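Local coordinates for protein BamaA.19900.a (Balamuthia mandrillaris, PDB 6VZZ) that probably catalyses the phosphorylation of glucose to glucose 6-phosphate, holding beta-D-glucose in the cleft of an actin-like ATPase fold, at residues V41-T46 against E110-T115; T48-A53 against D84-L89; C98-G103 against H383-V388; S129-F134 against T139-I144. One frame throughout, in Å; residues are numbered along the deposited sequence.

The five-stranded sheet ordered 62-68, 47-54, 37-43, 96-101, 141-145 runs through all four contacts. Contacts 1, 2 and 4 build on the face that also carries L99, while contact 3 puts the helix 380-389 on the other. The strands are stitched directly: D42 N of contact 1 lies 2.9 Å from R49 O of contact 2, I43 N is 2.8 Å from A100 O of contact 3, and L99 N of contact 3 is 2.9 Å from H142 O of contact 4. Contacts 1 and 3, with centres about 10 Å apart, both reach beta-D-glucopyranose; contact 2 sits farther out, its centre about 18 Å from that of contact 1.

Contact 1: V41-T46 against E110-T115; sequences VDIGGT and EVLDVT. With BGC (beta-D-glucopyranose), chain B.
I43 reaches across from strand 37-43 to meet L112 tip to tip, I43 CD1 lying 3.9 Å from L112 CD2. The two branches of I43 share the work. CG1 stands beside the backbone N (chi1 -61°) and continues extended to CD1, while the shorter branch CG2 is anti to that nitrogen and comes to V114 CG2 at 4.2 Å. L112 answers from a first torsion of 165°, which carries its CG anti to its own N and brings CD2 up to the isoleucine. L112 and V114 are two apart on strand 111-114 and so face the same way; D113 between them turns its carboxylate to the other side, where OD2 makes a salt bridge with R125. No hydrogen bond joins the segments, and the contact is wholly apolar and buried. L75 and F79 of the helix 72-90 also pack on I43. Just past V114 the strand ends and T115 reaches the sugar, its OG1 within hydrogen-bonding distance of beta-D-glucopyranose O2, 2.9 Å; W365 of the second subunit packs on T115. On the other segment, the chain leaves I43 through G44, G45 and T46. This D-I-G-G-T sequence, a strand running into a glycine-rich turn, is the phosphate-1 motif of the actin-like sugar kinases, consistent with a role in handling the nucleotide phosphates beside the glucose site.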
loop_
_atom_site.group_PDB
_atom_site.type_symbol
_atom_site.label_atom_id
_atom_site.label_comp_id
_atom_site.label_asym_id
_atom_site.label_seq_id
_atom_site.Cartn_x
_atom_site.Cartn_y
_atom_site.Cartn_z
ATOM N N VAL A 41 10.238 1.989 -24.324
ATOM C CA VAL A 41 11.355 2.682 -23.692
ATOM C C VAL A 41 11.357 2.384 -22.200
ATOM O O VAL A 41 10.310 2.451 -21.545
ATOM C CB VAL A 41 11.308 4.204 -23.922
ATOM C CG1 VAL A 41 12.586 4.858 -23.394
ATOM C CG2 VAL A 41 11.129 4.499 -25.384
ATOM N N ASP A 42 12.539 2.067 -21.669
ATOM C CA ASP A 42 12.780 1.868 -20.242
ATOM C C ASP A 42 13.687 3.007 -19.786
ATOM O O ASP A 42 14.901 2.971 -20.013
ATOM C CB ASP A 42 13.413 0.501 -19.992
ATOM C CG ASP A 42 13.847 0.300 -18.540
ATOM O OD1 ASP A 42 13.421 1.076 -17.655
ATOM O OD2 ASP A 42 14.618 -0.652 -18.279
ATOM N N ILE A 43 13.106 4.025 -19.161
ATOM C CA ILE A 43 13.870 5.165 -18.664
ATOM C C ILE A 43 14.190 4.887 -17.201
ATOM O O ILE A 43 13.338 5.047 -16.322
ATOM C CB ILE A 43 13.115 6.481 -18.833
ATOM C CG1 ILE A 43 12.826 6.751 -20.308
ATOM C CG2 ILE A 43 13.923 7.613 -18.234
ATOM C CD1 ILE A 43 11.969 7.995 -20.545
ATOM N N GLY A 44 15.425 4.451 -16.936
ATOM C CA GLY A 44 15.874 4.257 -15.573
ATOM C C GLY A 44 16.550 5.497 -15.016
ATOM O O GLY A 44 16.780 6.486 -15.704
ATOM N N GLY A 45 16.874 5.434 -13.727
ATOM C CA GLY A 45 17.531 6.562 -13.094
ATOM C C GLY A 45 18.949 6.789 -13.568
ATOM O O GLY A 45 19.475 7.891 -13.394
ATOM N N THR A 46 19.577 5.772 -14.157
ATOM C CA THR A 46 20.933 5.860 -14.684
ATOM C C THR A 46 21.012 5.579 -16.176
ATOM O O THR A 46 21.784 6.238 -16.879
ATOM C CB THR A 46 21.862 4.885 -13.929
ATOM O OG1 THR A 46 22.004 5.313 -12.571
ATOM C CG2 THR A 46 23.241 4.821 -14.561
ATOM N N GLU A 110 0.790 13.525 -19.643
ATOM C CA GLU A 110 1.625 14.287 -20.563
ATOM C C GLU A 110 3.082 14.395 -20.110
ATOM O O GLU A 110 3.970 14.546 -20.959
ATOM C CB GLU A 110 1.022 15.688 -20.743
ATOM C CG GLU A 110 1.790 16.623 -21.672
ATOM C CD GLU A 110 1.849 16.119 -23.108
ATOM O OE1 GLU A 110 0.867 15.484 -23.562
ATOM O OE2 GLU A 110 2.884 16.358 -23.778
ATOM N N VAL A 111 3.357 14.290 -18.809
ATOM C CA VAL A 111 4.656 14.638 -18.239
ATOM C C VAL A 111 5.160 13.499 -17.357
ATOM O O VAL A 111 4.418 12.982 -16.515
ATOM C CB VAL A 111 4.582 15.939 -17.411
ATOM C CG1 VAL A 111 5.969 16.341 -16.919
ATOM C CG2 VAL A 111 3.923 17.053 -18.207
ATOM N N LEU A 112 6.430 13.135 -17.533
ATOM C CA LEU A 112 7.143 12.225 -16.647
ATOM C C LEU A 112 8.128 13.022 -15.800
ATOM O O LEU A 112 8.788 13.938 -16.300
ATOM C CB LEU A 112 7.884 11.146 -17.449
ATOM C CG LEU A 112 8.967 10.320 -16.742
ATOM C CD1 LEU A 112 8.385 9.338 -15.722
ATOM C CD2 LEU A 112 9.815 9.591 -17.755
ATOM N N ASP A 113 8.217 12.681 -14.515
ATOM C CA ASP A 113 9.124 13.316 -13.559
ATOM C C ASP A 113 10.054 12.208 -13.066
ATOM O O ASP A 113 9.638 11.348 -12.282
ATOM C CB ASP A 113 8.328 13.962 -12.416
ATOM C CG ASP A 113 9.182 14.821 -11.483
ATOM O OD1 ASP A 113 10.290 14.402 -11.075
ATOM O OD2 ASP A 113 8.729 15.935 -11.142
ATOM N N VAL A 114 11.301 12.197 -13.536
ATOM C CA VAL A 114 12.222 11.118 -13.189
ATOM C C VAL A 114 12.820 11.422 -11.818
ATOM O O VAL A 114 13.586 12.373 -11.651
ATOM C CB VAL A 114 13.308 10.935 -14.252
ATOM C CG1 VAL A 114 14.209 9.780 -13.873
ATOM C CG2 VAL A 114 12.672 10.683 -15.609
ATOM N N THR A 115 12.474 10.597 -10.830
ATOM C CA THR A 115 12.714 10.961 -9.438
ATOM C C THR A 115 14.188 11.235 -9.160
ATOM O O THR A 115 14.523 12.161 -8.413
ATOM C CB THR A 115 12.192 9.854 -8.526
ATOM O OG1 THR A 115 10.788 9.687 -8.748
ATOM C CG2 THR A 115 12.447 10.186 -7.053
HETATM C C2 BGC B . 11.029 6.199 -8.270
HETATM C C3 BGC B . 10.031 5.167 -8.771
HETATM C C4 BGC B . 10.753 4.084 -9.564
HETATM C C5 BGC B . 11.876 3.499 -8.716
HETATM C C6 BGC B . 12.691 2.441 -9.420
HETATM C C1 BGC B . 12.117 5.490 -7.479
HETATM O O1 BGC B . 13.007 6.391 -6.928
HETATM O O2 BGC B . 10.371 7.165 -7.459
HETATM O O3 BGC B . 9.027 5.788 -9.561
HETATM O O4 BGC B . 9.850 3.041 -9.897
HETATM O O5 BGC B . 12.769 4.554 -8.332
HETATM O O6 BGC B . 13.082 2.859 -10.712
#

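Contact 2: T48-A53 against D84-L89; sequences TRLALA and DSIRDL
I86 O accepts a hydrogen bond from the backbone N of L89 at 3.0 Å near the end of the helix 72-90, and the side chain of the same I86 is what meets the sheet. A second bond, D88 N to D84 O at 3.0 Å, keeps the turn helical. Opposite lies the strand 47-54, whose L50 and L52 both point toward the helix with A51 turned away between them. L52 and I86 approach tip to tip: L52 CD1 lies against both I86 CG2, at 4.1 Å, and I86 CD1, at 4.2 Å, touching the two branches of the isoleucine together. L52 CG stands beside its backbone N (chi1 -46°), and the chain then runs out extended to bring CD1 up to them. L50 is looser, its CD2 4.3 Å from I86 CD1. V64 of the strand 62-68 packs on both leucines, and L22 and W25 of the helix 16-25 close on L52. On the outward side of the helix, R87 and D84 form only a long ion pair, with no N-H pointing at the oxygen. Between 48-53 and 84-89 the contact thus consists of methyl groups with no hydrogen bond, so burial of apolar surface rather than directed bonds joins them here.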
loop_
_atom_site.group_PDB
_atom_site.type_symbol
_atom_site.label_atom_id
_atom_site.label_comp_id
_atom_site.label_asym_id
_atom_site.label_seq_id
_atom_site.Cartn_x
_atom_site.Cartn_y
_atom_site.Cartn_z
ATOM N N THR A 48 18.870 4.429 -19.990
ATOM C CA THR A 48 17.662 4.348 -20.787
ATOM C C THR A 48 17.884 3.367 -21.928
ATOM O O THR A 48 18.943 3.363 -22.562
ATOM C CB THR A 48 17.268 5.730 -21.319
ATOM O OG1 THR A 48 16.635 6.472 -20.269
ATOM C CG2 THR A 48 16.321 5.622 -22.503
ATOM N N ARG A 49 16.889 2.519 -22.163
ATOM C CA ARG A 49 16.915 1.547 -23.240
ATOM C C ARG A 49 15.698 1.758 -24.124
ATOM O O ARG A 49 14.630 2.159 -23.649
ATOM C CB ARG A 49 16.931 0.126 -22.694
ATOM C CG ARG A 49 18.178 -0.190 -21.898
ATOM C CD ARG A 49 18.061 -1.523 -21.179
ATOM N NE ARG A 49 19.374 -2.054 -20.809
ATOM C CZ ARG A 49 20.040 -1.715 -19.704
ATOM N NH1 ARG A 49 19.517 -0.840 -18.851
ATOM N NH2 ARG A 49 21.228 -2.247 -19.456
ATOM N N LEU A 50 15.867 1.502 -25.419
ATOM C CA LEU A 50 14.790 1.657 -26.382
ATOM C C LEU A 50 14.719 0.395 -27.217
ATOM O O LEU A 50 15.754 -0.183 -27.565
ATOM C CB LEU A 50 14.999 2.891 -27.277
ATOM C CG LEU A 50 13.838 3.316 -28.182
ATOM C CD1 LEU A 50 13.785 4.817 -28.321
ATOM C CD2 LEU A 50 13.941 2.673 -29.546
ATOM N N ALA A 51 13.500 -0.034 -27.535
ATOM C CA ALA A 51 13.309 -1.263 -28.283
ATOM C C ALA A 51 12.122 -1.117 -29.220
ATOM O O ALA A 51 11.235 -0.284 -29.015
ATOM C CB ALA A 51 13.099 -2.466 -27.357
ATOM N N LEU A 52 12.119 -1.954 -30.254
ATOM C CA LEU A 52 11.034 -2.037 -31.214
ATOM C C LEU A 52 10.502 -3.461 -31.258
ATOM O O LEU A 52 11.239 -4.427 -31.027
ATOM C CB LEU A 52 11.487 -1.630 -32.612
ATOM C CG LEU A 52 12.327 -0.369 -32.746
ATOM C CD1 LEU A 52 12.778 -0.223 -34.190
ATOM C CD2 LEU A 52 11.565 0.869 -32.278
ATOM N N ALA A 53 9.213 -3.583 -31.556
ATOM C CA ALA A 53 8.610 -4.883 -31.805
ATOM C C ALA A 53 7.503 -4.713 -32.836
ATOM O O ALA A 53 6.751 -3.735 -32.794
ATOM C CB ALA A 53 8.061 -5.516 -30.522
ATOM N N ASP A 84 15.924 9.521 -35.847
ATOM C CA ASP A 84 16.394 9.731 -37.211
ATOM C C ASP A 84 17.103 8.498 -37.760
ATOM O O ASP A 84 16.985 8.198 -38.953
ATOM C CB ASP A 84 17.311 10.952 -37.269
ATOM C CG ASP A 84 16.551 12.248 -37.156
ATOM O OD1 ASP A 84 15.317 12.195 -37.014
ATOM O OD2 ASP A 84 17.177 13.324 -37.217
ATOM N N SER A 85 17.822 7.759 -36.907
ATOM C CA SER A 85 18.545 6.575 -37.365
ATOM C C SER A 85 17.589 5.472 -37.803
ATOM O O SER A 85 17.778 4.860 -38.861
ATOM C CB SER A 85 19.481 6.071 -36.266
ATOM O OG SER A 85 20.662 6.856 -36.198
ATOM N N ILE A 86 16.557 5.202 -36.999
ATOM C CA ILE A 86 15.563 4.200 -37.371
ATOM C C ILE A 86 14.767 4.656 -38.588
ATOM O O ILE A 86 14.408 3.848 -39.454
ATOM C CB ILE A 86 14.654 3.896 -36.168
ATOM C CG1 ILE A 86 15.472 3.234 -35.056
ATOM C CG2 ILE A 86 13.463 3.026 -36.569
ATOM C CD1 ILE A 86 14.835 3.361 -33.692
ATOM N N ARG A 87 14.494 5.956 -38.687
ATOM C CA ARG A 87 13.773 6.468 -39.845
ATOM C C ARG A 87 14.542 6.207 -41.136
ATOM O O ARG A 87 13.951 5.818 -42.151
ATOM C CB ARG A 87 13.502 7.958 -39.667
ATOM C CG ARG A 87 12.681 8.551 -40.776
ATOM C CD ARG A 87 12.269 9.957 -40.449
ATOM N NE ARG A 87 13.355 10.901 -40.668
ATOM C CZ ARG A 87 13.260 12.194 -40.405
ATOM N NH1 ARG A 87 12.129 12.675 -39.907
ATOM N NH2 ARG A 87 14.291 13.002 -40.634
ATOM N N ASP A 88 15.864 6.395 -41.113
ATOM C CA ASP A 88 16.664 6.157 -42.308
ATOM C C ASP A 88 16.721 4.687 -42.689
ATOM O O ASP A 88 17.097 4.375 -43.821
ATOM C CB ASP A 88 18.084 6.678 -42.113
ATOM C CG ASP A 88 18.232 8.117 -42.518
ATOM O OD1 ASP A 88 17.515 8.538 -43.456
ATOM O OD2 ASP A 88 19.070 8.823 -41.910
ATOM N N LEU A 89 16.381 3.781 -41.775
ATOM C CA LEU A 89 16.407 2.353 -42.066
ATOM C C LEU A 89 15.029 1.760 -42.307
ATOM O O LEU A 89 14.922 0.761 -43.019
ATOM C CB LEU A 89 17.081 1.584 -40.923
ATOM C CG LEU A 89 18.574 1.832 -40.702
ATOM C CD1 LEU A 89 19.018 1.232 -39.374
ATOM C CD2 LEU A 89 19.393 1.255 -41.843
#

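Contact 3: C98-G103 against H383-V388; sequences CLAGAG and HGALYV. With BGC (beta-D-glucopyranose), chain B.
C98 packs against A385 and V388 where the C-terminal helix 380-389 lies on the five-stranded sheet of this actin-like fold, bringing the end of the chain back to the domain where it starts. The axes of strand 98-101 and helix 383-388 pass 7.3 Å apart and run roughly antiparallel, at 144°. C98 touches with both CB and SG: CB lies by A385 O, and SG, swung anti to the backbone N (chi1 173°), reaches A385 CB at 3.8 Å and V388 CB at 3.9 Å. A385 and V388 are three residues apart, so both lie on one face of the helix and the sulfur sits against the pair. Farther along the strand A100 CB comes to A385 CB at 4.4 Å, methyl to methyl. L99, between these two strand residues, points to the other face of the sheet. In the next shell, I144 of the neighbouring strand packs on C98 and A100, and Y152 of the helix 146-159 touches V388. H383, two residues before A385, has its ND1 hydrogen-bonded to N379 O and its ring edge-to-face with F61. Past A100 the same segment runs to the sugar through an inverse gamma turn centred on A102, closed by a weak bond from G103 N to G101 O; A102 CB comes within 3.3 Å of beta-D-glucopyranose O6, and G103 N lies 3.2 Å from O3.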
loop_
_atom_site.group_PDB
_atom_site.type_symbol
_atom_site.label_atom_id
_atom_site.label_comp_id
_atom_site.label_asym_id
_atom_site.label_seq_id
_atom_site.Cartn_x
_atom_site.Cartn_y
_atom_site.Cartn_z
ATOM N N CYS A 98 5.281 3.456 -25.923
ATOM C CA CYS A 98 5.092 3.550 -24.484
ATOM C C CYS A 98 6.449 3.710 -23.821
ATOM O O CYS A 98 7.379 2.954 -24.118
ATOM C CB CYS A 98 4.385 2.321 -23.923
ATOM S SG CYS A 98 4.321 2.330 -22.120
ATOM N N LEU A 99 6.560 4.699 -22.936
ATOM C CA LEU A 99 7.776 4.955 -22.174
ATOM C C LEU A 99 7.520 4.620 -20.712
ATOM O O LEU A 99 6.665 5.242 -20.070
ATOM C CB LEU A 99 8.217 6.408 -22.317
ATOM C CG LEU A 99 8.437 6.878 -23.752
ATOM C CD1 LEU A 99 7.244 7.666 -24.217
ATOM C CD2 LEU A 99 9.708 7.700 -23.856
ATOM N N ALA A 100 8.245 3.630 -20.194
ATOM C CA ALA A 100 8.169 3.247 -18.789
ATOM C C ALA A 100 9.335 3.914 -18.073
ATOM O O ALA A 100 10.495 3.532 -18.271
ATOM C CB ALA A 100 8.205 1.729 -18.624
ATOM N N GLY A 101 9.027 4.920 -17.252
ATOM C CA GLY A 101 10.062 5.721 -16.630
ATOM C C GLY A 101 10.099 5.628 -15.120
ATOM O O GLY A 101 9.088 5.337 -14.479
ATOM N N ALA A 102 11.267 5.897 -14.538
ATOM C CA ALA A 102 11.488 5.716 -13.104
ATOM C C ALA A 102 11.043 6.971 -12.350
ATOM O O ALA A 102 11.835 7.706 -11.759
ATOM C CB ALA A 102 12.949 5.388 -12.837
ATOM N N GLY A 103 9.741 7.208 -12.384
ATOM C CA GLY A 103 9.191 8.308 -11.627
ATOM C C GLY A 103 7.691 8.381 -11.778
ATOM O O GLY A 103 7.043 7.408 -12.167
ATOM N N HIS A 383 9.209 -5.308 -22.157
ATOM C CA HIS A 383 8.067 -6.146 -22.506
ATOM C C HIS A 383 6.764 -5.467 -22.107
ATOM O O HIS A 383 5.813 -5.415 -22.896
ATOM C CB HIS A 383 8.176 -7.521 -21.839
ATOM C CG HIS A 383 9.100 -8.467 -22.538
ATOM N ND1 HIS A 383 10.386 -8.709 -22.106
ATOM C CD2 HIS A 383 8.922 -9.242 -23.633
ATOM C CE1 HIS A 383 10.962 -9.591 -22.904
ATOM N NE2 HIS A 383 10.095 -9.927 -23.841
ATOM N N GLY A 384 6.710 -4.933 -20.883
ATOM C CA GLY A 384 5.506 -4.262 -20.421
ATOM C C GLY A 384 5.173 -3.043 -21.256
ATOM O O GLY A 384 4.034 -2.869 -21.701
ATOM N N ALA A 385 6.173 -2.194 -21.504
ATOM C CA ALA A 385 5.940 -1.012 -22.326
ATOM C C ALA A 385 5.441 -1.397 -23.709
ATOM O O ALA A 385 4.563 -0.727 -24.267
ATOM C CB ALA A 385 7.211 -0.173 -22.429
ATOM N N LEU A 386 5.982 -2.479 -24.278
ATOM C CA LEU A 386 5.549 -2.890 -25.609
ATOM C C LEU A 386 4.149 -3.490 -25.583
ATOM O O LEU A 386 3.421 -3.402 -26.573
ATOM C CB LEU A 386 6.550 -3.870 -26.214
ATOM C CG LEU A 386 7.826 -3.225 -26.752
ATOM C CD1 LEU A 386 8.867 -4.272 -27.093
ATOM C CD2 LEU A 386 7.519 -2.378 -27.976
ATOM N N TYR A 387 3.748 -4.085 -24.463
ATOM C CA TYR A 387 2.367 -4.528 -24.331
ATOM C C TYR A 387 1.408 -3.338 -24.332
ATOM O O TYR A 387 0.394 -3.347 -25.040
ATOM C CB TYR A 387 2.222 -5.363 -23.062
ATOM C CG TYR A 387 0.800 -5.672 -22.681
ATOM C CD1 TYR A 387 0.085 -6.666 -23.338
ATOM C CD2 TYR A 387 0.171 -4.976 -21.653
ATOM C CE1 TYR A 387 -1.225 -6.951 -22.988
ATOM C CE2 TYR A 387 -1.134 -5.252 -21.294
ATOM C CZ TYR A 387 -1.826 -6.239 -21.965
ATOM O OH TYR A 387 -3.124 -6.510 -21.610
ATOM N N VAL A 388 1.730 -2.289 -23.570
ATOM C CA VAL A 388 0.887 -1.097 -23.531
ATOM C C VAL A 388 0.876 -0.377 -24.879
ATOM O O VAL A 388 -0.171 0.103 -25.331
ATOM C CB VAL A 388 1.356 -0.156 -22.411
ATOM C CG1 VAL A 388 0.542 1.128 -22.453
ATOM C CG2 VAL A 388 1.264 -0.848 -21.052
HETATM C C2 BGC B . 11.029 6.199 -8.270
HETATM C C3 BGC B . 10.031 5.167 -8.771
HETATM C C4 BGC B . 10.753 4.084 -9.564
HETATM C C5 BGC B . 11.876 3.499 -8.716
HETATM C C6 BGC B . 12.691 2.441 -9.420
HETATM C C1 BGC B . 12.117 5.490 -7.479
HETATM O O1 BGC B . 13.007 6.391 -6.928
HETATM O O2 BGC B . 10.371 7.165 -7.459
HETATM O O3 BGC B . 9.027 5.788 -9.561
HETATM O O4 BGC B . 9.850 3.041 -9.897
HETATM O O5 BGC B . 12.769 4.554 -8.332
HETATM O O6 BGC B . 13.082 2.859 -10.712
#

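Contact 4: S129-F134 against T139-I144; sequences SELPSF and TKTHFI
The CA atoms of L131 and T141 are the nearest across the two segments, at 9.5 Å, so the segments meet through side chains and share no hydrogen bond. S129 and E130 finish a 3-10 turn; L131 then swings to an extended conformation (psi 144°) and leads into P132. Across from it, 141-144 is regular strand at the edge of the five-stranded sheet, paired with strand 96-101. L131 CD1 does the touching, meeting T141 CG2 at 4.2 Å and F143 CZ at 4.5 Å. T141 and F143 stand two apart on the strand, and the single leucine methyl is received by both. The branches of T141 divide their roles: with OG1 beside the backbone N (chi1 -66°), that oxygen is hydrogen-bonded to P137 O, while CG2, anti to the N, is presented to the leucine. F143 reaches L131 only with the far end of its ring, whose CE2 also lies near the backbone O of E110, just before the start of strand 111-114. F136, from the loop between the segments, packs on both L131 and T141, and F79 of the helix 72-90 packs on L131. Beside the apolar core the loop is held by polar bonds: E130 OE1 forms a salt bridge with R73, and OE2 accepts a hydrogen bond from K127 N. The chemistry is thus divided: dispersion and burial join loop to strand here, while T141 OG1 and E130 OE2 hold backbone atoms of the neighbouring loop and OE1 ties that loop to R73.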
loop_
_atom_site.group_PDB
_atom_site.type_symbol
_atom_site.label_atom_id
_atom_site.label_comp_id
_atom_site.label_asym_id
_atom_site.label_seq_id
_atom_site.Cartn_x
_atom_site.Cartn_y
_atom_site.Cartn_z
ATOM N N SER A 129 5.139 15.867 -25.790
ATOM C CA SER A 129 5.251 16.766 -26.930
ATOM C C SER A 129 6.688 17.111 -27.300
ATOM O O SER A 129 6.900 17.740 -28.340
ATOM C CB SER A 129 4.487 18.056 -26.639
ATOM O OG SER A 129 5.177 18.842 -25.683
ATOM N N GLU A 130 7.670 16.747 -26.477
ATOM C CA GLU A 130 9.073 16.981 -26.790
ATOM C C GLU A 130 9.706 15.834 -27.556
ATOM O O GLU A 130 10.851 15.965 -28.006
ATOM C CB GLU A 130 9.880 17.206 -25.508
ATOM C CG GLU A 130 9.517 18.440 -24.715
ATOM C CD GLU A 130 10.361 18.567 -23.455
ATOM O OE1 GLU A 130 11.190 19.505 -23.386
ATOM O OE2 GLU A 130 10.210 17.712 -22.541
ATOM N N LEU A 131 9.017 14.735 -27.689
ATOM C CA LEU A 131 9.451 13.492 -28.296
ATOM C C LEU A 131 9.290 13.556 -29.808
ATOM O O LEU A 131 8.329 14.146 -30.311
ATOM C CB LEU A 131 8.637 12.329 -27.747
ATOM C CG LEU A 131 8.742 12.134 -26.236
ATOM C CD1 LEU A 131 7.767 11.065 -25.765
ATOM C CD2 LEU A 131 10.161 11.771 -25.853
ATOM N N PRO A 132 10.213 12.943 -30.549
ATOM C CA PRO A 132 10.098 12.945 -32.018
ATOM C C PRO A 132 8.886 12.143 -32.488
ATOM O O PRO A 132 8.677 10.998 -32.083
ATOM C CB PRO A 132 11.418 12.314 -32.481
ATOM C CG PRO A 132 11.891 11.503 -31.314
ATOM C CD PRO A 132 11.379 12.179 -30.068
ATOM N N SER A 133 8.086 12.766 -33.358
ATOM C CA SER A 133 6.878 12.137 -33.888
ATOM C C SER A 133 7.139 10.774 -34.524
ATOM O O SER A 133 6.282 9.887 -34.440
ATOM C CB SER A 133 6.233 13.059 -34.915
ATOM O OG SER A 133 5.606 14.147 -34.272
ATOM N N PHE A 134 8.288 10.588 -35.180
ATOM C CA PHE A 134 8.525 9.336 -35.889
ATOM C C PHE A 134 8.398 8.130 -34.959
ATOM O O PHE A 134 7.729 7.147 -35.294
ATOM C CB PHE A 134 9.895 9.351 -36.561
ATOM C CG PHE A 134 10.184 8.109 -37.347
ATOM C CD1 PHE A 134 9.786 8.002 -38.665
ATOM C CD2 PHE A 134 10.829 7.032 -36.758
ATOM C CE1 PHE A 134 10.031 6.856 -39.382
ATOM C CE2 PHE A 134 11.071 5.887 -37.471
ATOM C CZ PHE A 134 10.672 5.799 -38.789
ATOM N N THR A 139 -0.794 10.998 -30.803
ATOM C CA THR A 139 -2.014 10.503 -30.188
ATOM C C THR A 139 -1.893 9.067 -29.687
ATOM O O THR A 139 -2.844 8.554 -29.092
ATOM C CB THR A 139 -3.175 10.624 -31.180
ATOM O OG1 THR A 139 -2.780 10.078 -32.443
ATOM C CG2 THR A 139 -3.550 12.094 -31.378
ATOM N N LYS A 140 -0.752 8.412 -29.888
ATOM C CA LYS A 140 -0.601 6.996 -29.564
ATOM C C LYS A 140 0.683 6.742 -28.772
ATOM O O LYS A 140 1.365 5.732 -28.970
ATOM C CB LYS A 140 -0.645 6.151 -30.838
ATOM C CG LYS A 140 -1.958 6.282 -31.616
ATOM C CD LYS A 140 -2.004 5.400 -32.864
ATOM C CE LYS A 140 -1.363 6.068 -34.091
ATOM N NZ LYS A 140 -1.251 5.132 -35.261
ATOM N N THR A 141 1.015 7.648 -27.848
ATOM C CA THR A 141 2.194 7.550 -26.993
ATOM C C THR A 141 1.776 7.676 -25.533
ATOM O O THR A 141 1.065 8.618 -25.170
ATOM C CB THR A 141 3.215 8.641 -27.335
ATOM O OG1 THR A 141 3.737 8.419 -28.649
ATOM C CG2 THR A 141 4.360 8.650 -26.334
ATOM N N HIS A 142 2.231 6.747 -24.689
ATOM C CA HIS A 142 1.793 6.713 -23.298
ATOM C C HIS A 142 2.974 6.599 -22.356
ATOM O O HIS A 142 3.968 5.939 -22.665
ATOM C CB HIS A 142 0.818 5.555 -23.055
ATOM C CG HIS A 142 -0.373 5.607 -23.950
ATOM N ND1 HIS A 142 -1.340 6.583 -23.833
ATOM C CD2 HIS A 142 -0.717 4.857 -25.024
ATOM C CE1 HIS A 142 -2.245 6.417 -24.781
ATOM N NE2 HIS A 142 -1.891 5.376 -25.517
ATOM N N PHE A 143 2.857 7.259 -21.212
ATOM C CA PHE A 143 3.802 7.127 -20.114
ATOM C C PHE A 143 3.243 6.151 -19.095
ATOM O O PHE A 143 2.071 6.249 -18.712
ATOM C CB PHE A 143 4.046 8.471 -19.432
ATOM C CG PHE A 143 5.056 9.344 -20.121
ATOM C CD1 PHE A 143 6.271 8.831 -20.534
ATOM C CD2 PHE A 143 4.790 10.691 -20.330
ATOM C CE1 PHE A 143 7.206 9.642 -21.144
ATOM C CE2 PHE A 143 5.711 11.508 -20.942
ATOM C CZ PHE A 143 6.925 10.985 -21.352
ATOM N N ILE A 144 4.076 5.211 -18.658
ATOM C CA ILE A 144 3.788 4.419 -17.473
ATOM C C ILE A 144 5.022 4.462 -16.582
ATOM O O ILE A 144 6.115 4.839 -17.010
ATOM C CB ILE A 144 3.395 2.967 -17.803
ATOM C CG1 ILE A 144 4.562 2.238 -18.482
ATOM C CG2 ILE A 144 2.103 2.946 -18.634
ATOM C CD1 ILE A 144 4.252 0.805 -18.852
#